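Local coordinates for protein Pbp related beta-lactamase (Pyrococcus abyssi, PDB 2QMI) that probably cleaves peptides as a self-compartmentalizing octameric protease related to penicillin-binding proteins and beta-lactamases, at residues Tyr183-Lys186 with Lys187-Pro191; Leu237-Val241 with Leu242-Lys246. All blocks are in the same frame, centred on the assembly; numbering follows the deposited sequence.

Contact 1: Tyr183-Lys186 with Lys187-Pro191; sequences YIKK and KILEP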
loop_
_atom_site.group_PDB
_atom_site.type_symbol
_atom_site.label_atom_id
_atom_site.label_comp_id
_atom_site.label_asym_id
_atom_site.label_seq_id
_atom_site.Cartn_x
_atom_site.Cartn_y
_atom_site.Cartn_z
ATOM N N TYR A 183 46.621 -31.340 4.350
ATOM C CA TYR A 183 47.861 -31.108 3.615
ATOM C C TYR A 183 48.318 -29.655 3.798
ATOM O O TYR A 183 49.509 -29.393 4.003
ATOM C CB TYR A 183 47.694 -31.390 2.121
ATOM C CG TYR A 183 49.019 -31.367 1.386
ATOM C CD1 TYR A 183 49.853 -32.487 1.379
ATOM C CD2 TYR A 183 49.475 -30.205 0.761
ATOM C CE1 TYR A 183 51.106 -32.447 0.772
ATOM C CE2 TYR A 183 50.732 -30.156 0.150
ATOM C CZ TYR A 183 51.537 -31.278 0.165
ATOM O OH TYR A 183 52.788 -31.226 -0.393
ATOM N N ILE A 184 47.376 -28.716 3.711
ATOM C CA ILE A 184 47.691 -27.295 3.886
ATOM C C ILE A 184 48.202 -27.047 5.304
ATOM O O ILE A 184 49.193 -26.343 5.506
ATOM C CB ILE A 184 46.452 -26.390 3.671
ATOM C CG1 ILE A 184 45.913 -26.546 2.248
ATOM C CG2 ILE A 184 46.825 -24.940 3.948
ATOM C CD1 ILE A 184 46.931 -26.259 1.161
ATOM N N LYS A 185 47.504 -27.632 6.272
ATOM C CA LYS A 185 47.835 -27.511 7.691
ATOM C C LYS A 185 49.241 -28.031 7.997
ATOM O O LYS A 185 50.062 -27.336 8.599
ATOM C CB LYS A 185 46.808 -28.295 8.514
ATOM C CG LYS A 185 47.063 -28.334 10.023
ATOM C CD LYS A 185 46.896 -26.968 10.656
ATOM C CE LYS A 185 46.803 -27.064 12.176
ATOM N NZ LYS A 185 45.628 -27.882 12.615
ATOM N N LYS A 186 49.511 -29.257 7.558
ATOM C CA LYS A 186 50.794 -29.915 7.782
ATOM C C LYS A 186 51.965 -29.376 6.964
ATOM O O LYS A 186 53.039 -29.116 7.512
ATOM C CB LYS A 186 50.653 -31.415 7.499
ATOM C CG LYS A 186 49.600 -32.126 8.329
ATOM C CD LYS A 186 50.047 -32.282 9.771
ATOM C CE LYS A 186 49.057 -33.116 10.570
ATOM N NZ LYS A 186 49.521 -33.283 11.983
ATOM N N LYS A 187 51.764 -29.207 5.660
ATOM C CA LYS A 187 52.833 -28.746 4.775
ATOM C C LYS A 187 53.046 -27.238 4.640
ATOM O O LYS A 187 54.036 -26.811 4.030
ATOM C CB LYS A 187 52.629 -29.326 3.373
ATOM C CG LYS A 187 52.395 -30.822 3.338
ATOM C CD LYS A 187 53.525 -31.587 4.008
ATOM C CE LYS A 187 53.199 -33.073 4.110
ATOM N NZ LYS A 187 54.339 -33.838 4.669
ATOM N N ILE A 188 52.152 -26.426 5.205
ATOM C CA ILE A 188 52.282 -24.975 5.058
ATOM C C ILE A 188 52.034 -24.122 6.301
ATOM O O ILE A 188 52.895 -23.338 6.700
ATOM C CB ILE A 188 51.356 -24.462 3.912
ATOM C CG1 ILE A 188 51.828 -25.031 2.569
ATOM C CG2 ILE A 188 51.375 -22.939 3.853
ATOM C CD1 ILE A 188 50.936 -24.662 1.385
ATOM N N LEU A 189 50.861 -24.263 6.904
ATOM C CA LEU A 189 50.515 -23.478 8.081
ATOM C C LEU A 189 51.405 -23.694 9.310
ATOM O O LEU A 189 51.886 -22.729 9.902
ATOM C CB LEU A 189 49.052 -23.731 8.460
ATOM C CG LEU A 189 48.025 -23.300 7.409
ATOM C CD1 LEU A 189 46.605 -23.439 7.980
ATOM C CD2 LEU A 189 48.306 -21.855 6.996
ATOM N N GLU A 190 51.622 -24.947 9.699
ATOM C CA GLU A 190 52.444 -25.223 10.878
ATOM C C GLU A 190 53.910 -24.845 10.661
ATOM O O GLU A 190 54.503 -24.173 11.495
ATOM C CB GLU A 190 52.293 -26.693 11.303
ATOM C CG GLU A 190 50.849 -27.051 11.660
ATOM C CD GLU A 190 50.678 -28.443 12.264
ATOM O OE1 GLU A 190 51.186 -29.425 11.676
ATOM O OE2 GLU A 190 50.013 -28.551 13.327
ATOM N N PRO A 191 54.515 -25.264 9.541
ATOM C CA PRO A 191 55.917 -24.891 9.329
ATOM C C PRO A 191 56.114 -23.381 9.193
ATOM O O PRO A 191 57.224 -22.869 9.374
ATOM C CB PRO A 191 56.293 -25.646 8.050
ATOM C CG PRO A 191 54.970 -25.867 7.364
ATOM C CD PRO A 191 54.063 -26.207 8.506
#

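Contact 2: Leu237-Val241 with Leu242-Lys246; sequences LLSSV and LDLAK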
loop_
_atom_site.group_PDB
_atom_site.type_symbol
_atom_site.label_atom_id
_atom_site.label_comp_id
_atom_site.label_asym_id
_atom_site.label_seq_id
_atom_site.Cartn_x
_atom_site.Cartn_y
_atom_site.Cartn_z
ATOM N N LEU A 237 39.618 -20.655 3.578
ATOM C CA LEU A 237 40.472 -20.446 4.732
ATOM C C LEU A 237 40.118 -19.178 5.522
ATOM O O LEU A 237 39.776 -18.140 4.946
ATOM C CB LEU A 237 41.934 -20.403 4.271
ATOM C CG LEU A 237 43.047 -20.523 5.310
ATOM C CD1 LEU A 237 42.968 -21.869 6.034
ATOM C CD2 LEU A 237 44.379 -20.369 4.601
ATOM N N LEU A 238 40.160 -19.294 6.848
ATOM C CA LEU A 238 39.903 -18.167 7.738
ATOM C C LEU A 238 41.232 -17.905 8.444
ATOM O O LEU A 238 41.923 -18.845 8.831
ATOM C CB LEU A 238 38.828 -18.497 8.776
ATOM C CG LEU A 238 37.380 -18.702 8.323
ATOM C CD1 LEU A 238 37.194 -20.109 7.789
ATOM C CD2 LEU A 238 36.447 -18.467 9.508
ATOM N N SER A 239 41.600 -16.640 8.607
ATOM C CA SER A 239 42.865 -16.318 9.248
ATOM C C SER A 239 42.829 -14.893 9.783
ATOM O O SER A 239 41.768 -14.267 9.826
ATOM C CB SER A 239 44.008 -16.486 8.232
ATOM O OG SER A 239 45.289 -16.366 8.831
ATOM N N SER A 240 43.988 -14.394 10.203
ATOM C CA SER A 240 44.118 -13.037 10.724
ATOM C C SER A 240 45.212 -12.354 9.912
ATOM O O SER A 240 45.945 -13.026 9.181
ATOM C CB SER A 240 44.515 -13.057 12.201
ATOM O OG SER A 240 45.887 -13.380 12.354
ATOM N N VAL A 241 45.327 -11.030 10.034
ATOM C CA VAL A 241 46.348 -10.298 9.282
ATOM C C VAL A 241 47.755 -10.575 9.808
ATOM O O VAL A 241 48.728 -10.449 9.072
ATOM C CB VAL A 241 46.100 -8.758 9.282
ATOM C CG1 VAL A 241 44.736 -8.449 8.680
ATOM C CG2 VAL A 241 46.205 -8.206 10.685
ATOM N N LEU A 242 47.865 -10.946 11.078
ATOM C CA LEU A 242 49.170 -11.258 11.647
ATOM C C LEU A 242 49.695 -12.563 11.052
ATOM O O LEU A 242 50.875 -12.667 10.723
ATOM C CB LEU A 242 49.087 -11.377 13.170
ATOM C CG LEU A 242 49.093 -10.049 13.922
ATOM C CD1 LEU A 242 49.005 -10.305 15.407
ATOM C CD2 LEU A 242 50.364 -9.284 13.590
ATOM N N ASP A 243 48.813 -13.550 10.907
ATOM C CA ASP A 243 49.191 -14.836 10.339
ATOM C C ASP A 243 49.547 -14.664 8.863
ATOM O O ASP A 243 50.519 -15.246 8.380
ATOM C CB ASP A 243 48.044 -15.851 10.499
ATOM C CG ASP A 243 48.140 -16.652 11.796
ATOM O OD1 ASP A 243 48.632 -16.103 12.805
ATOM O OD2 ASP A 243 47.711 -17.828 11.813
ATOM N N LEU A 244 48.765 -13.858 8.149
ATOM C CA LEU A 244 49.033 -13.621 6.732
ATOM C C LEU A 244 50.338 -12.847 6.557
ATOM O O LEU A 244 50.954 -12.891 5.488
ATOM C CB LEU A 244 47.873 -12.859 6.089
ATOM C CG LEU A 244 46.551 -13.629 6.087
ATOM C CD1 LEU A 244 45.427 -12.744 5.539
ATOM C CD2 LEU A 244 46.704 -14.903 5.258
ATOM N N ALA A 245 50.755 -12.131 7.599
ATOM C CA ALA A 245 52.019 -11.386 7.537
ATOM C C ALA A 245 53.158 -12.409 7.494
ATOM O O ALA A 245 54.074 -12.299 6.687
ATOM C CB ALA A 245 52.169 -10.480 8.751
ATOM N N LYS A 246 53.079 -13.411 8.368
ATOM C CA LYS A 246 54.081 -14.469 8.415
ATOM C C LYS A 246 54.099 -15.149 7.055
ATOM O O LYS A 246 55.151 -15.536 6.553
ATOM C CB LYS A 246 53.719 -15.504 9.481
ATOM C CG LYS A 246 53.733 -14.983 10.905
ATOM C CD LYS A 246 53.214 -16.034 11.866
ATOM C CE LYS A 246 53.259 -15.534 13.292
ATOM N NZ LYS A 246 52.629 -16.507 14.219
HETATM O O HOH W 1 47.116 -14.569 14.329
#

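Contact 1: Tyr183-Lys186 with Lys187-Pro191
Lys-187 N still closes a regular helical turn on Tyr-183 O (2.8 Å), but one residue on the backbone widens: Leu-189 N bonds Ile-184 O (3.0 Å) and Glu-190 N bonds Lys-185 O (3.1 Å), each five residues back, while Ile-188 N adds a weak bond to Ile-184 O. The Tyr-183 ring, with CG anti to the backbone N (chi1 -171°), offers one face to the aliphatic part of Lys-187. CG of Lys-187 lies 3.4 Å from the Tyr-183 ring centroid in a CH-pi contact, and the lysine chain crosses the ring nearly at right angles. This wider, pi-type turn lies in the last part of helix 180-189, in the beta-lactamase-like part of the chain. On the buried side Ile-184 CG2 meets Leu-189 CG at 4.0 Å; Ile-188 and Tyr-183 also pack on helix 61-74. Outward, Lys-186 and Glu-190 run side by side, with NZ of Lys-186 4.2 Å from OE1 of Glu-190, opposite charges near each other but not in contact. Lys-185, bent at chi2 and chi4, crosses Glu-190 at a slant and brings CE to 3.7 Å from Glu-190 OE2. Pro-191, having no N-H, sets CD against Lys-186 O at 3.2 Å.

Contact 2: Leu237-Val241 with Leu242-Lys246
Ser-240 and Asp-243 face each other across the first turn of helix 241-252, where Ser-240 is the N-cap. Its hydroxyl sits between the backbone N and the carbonyl carbon (chi1 76°), a rotation that brings OG up to the first turn, where it accepts from Asp-243 N at 3.3 Å along a fairly straight bond (164° at the hydrogen). The two side chains do not bond directly; a water spans them, 2.6 Å from Ser-240 OG and 2.6 Å from Asp-243 OD1, to which it donates. The carboxylate is thus divided: OD1 takes the water, and OD2 takes Ser-197 OG and Arg-196 N from the preceding part of the chain.

Ser-239, in strand 238-239, precedes the cap. Its OG, anti to the backbone N, reaches alongside the aspartate stem, 3.3 Å from Asp-243 CB, and its hydroxyl is also hydrogen-bonded to Ser-197 OG. Ser-197 therefore ties the strand serine and the helix aspartate together. On the backbone, Ser-240 O receives Leu-244 N at 3.1 Å, and the leucine leans over the same oxygen, its CG 3.2 Å from Ser-240 O. Val-241 O gets a weak bond from Ala-245 N (3.0 Å) and a second partner in Ser-25 OG.

This is a strand-to-helix junction with a classic serine N-cap: the capping bond occupies an N-H that has no preceding helical carbonyl. Strand 238-239 pairs antiparallel with strand 55-56, and Leu-237 N bonds Thr-61 OG1 at the start of helix 61-74. Beyond the junction, the side chains of Val-241 and Leu-244 pack against strand 321-327, while Val-241 and Ala-245 also touch strand 21-28, so the helix start rests on the large antiparallel sheet.

Both contacts are local and lie within the beta-lactamase-like part of the chain: 183-191 takes in the last turns of helix 180-189 and the residues after it, whereas 237-246 leads from strand 238-239 into helix 241-252. Contact 1 is half surface, with lysines and a glutamate outside and apolar residues inside; contact 2 is buried, and its polar groups are met by hydroxyls, backbone and a water. Their centres lie about 13 Å apart, and the nearest atoms, about 4 Å apart, do not touch. The loop after helix 180-189 serves both: Met-194 meets Leu-189 and Asp-243, Ser-197 touches Leu-189 and serves the polar groups of contact 2, and Phe-199 packs on Ile-184 and Leu-237.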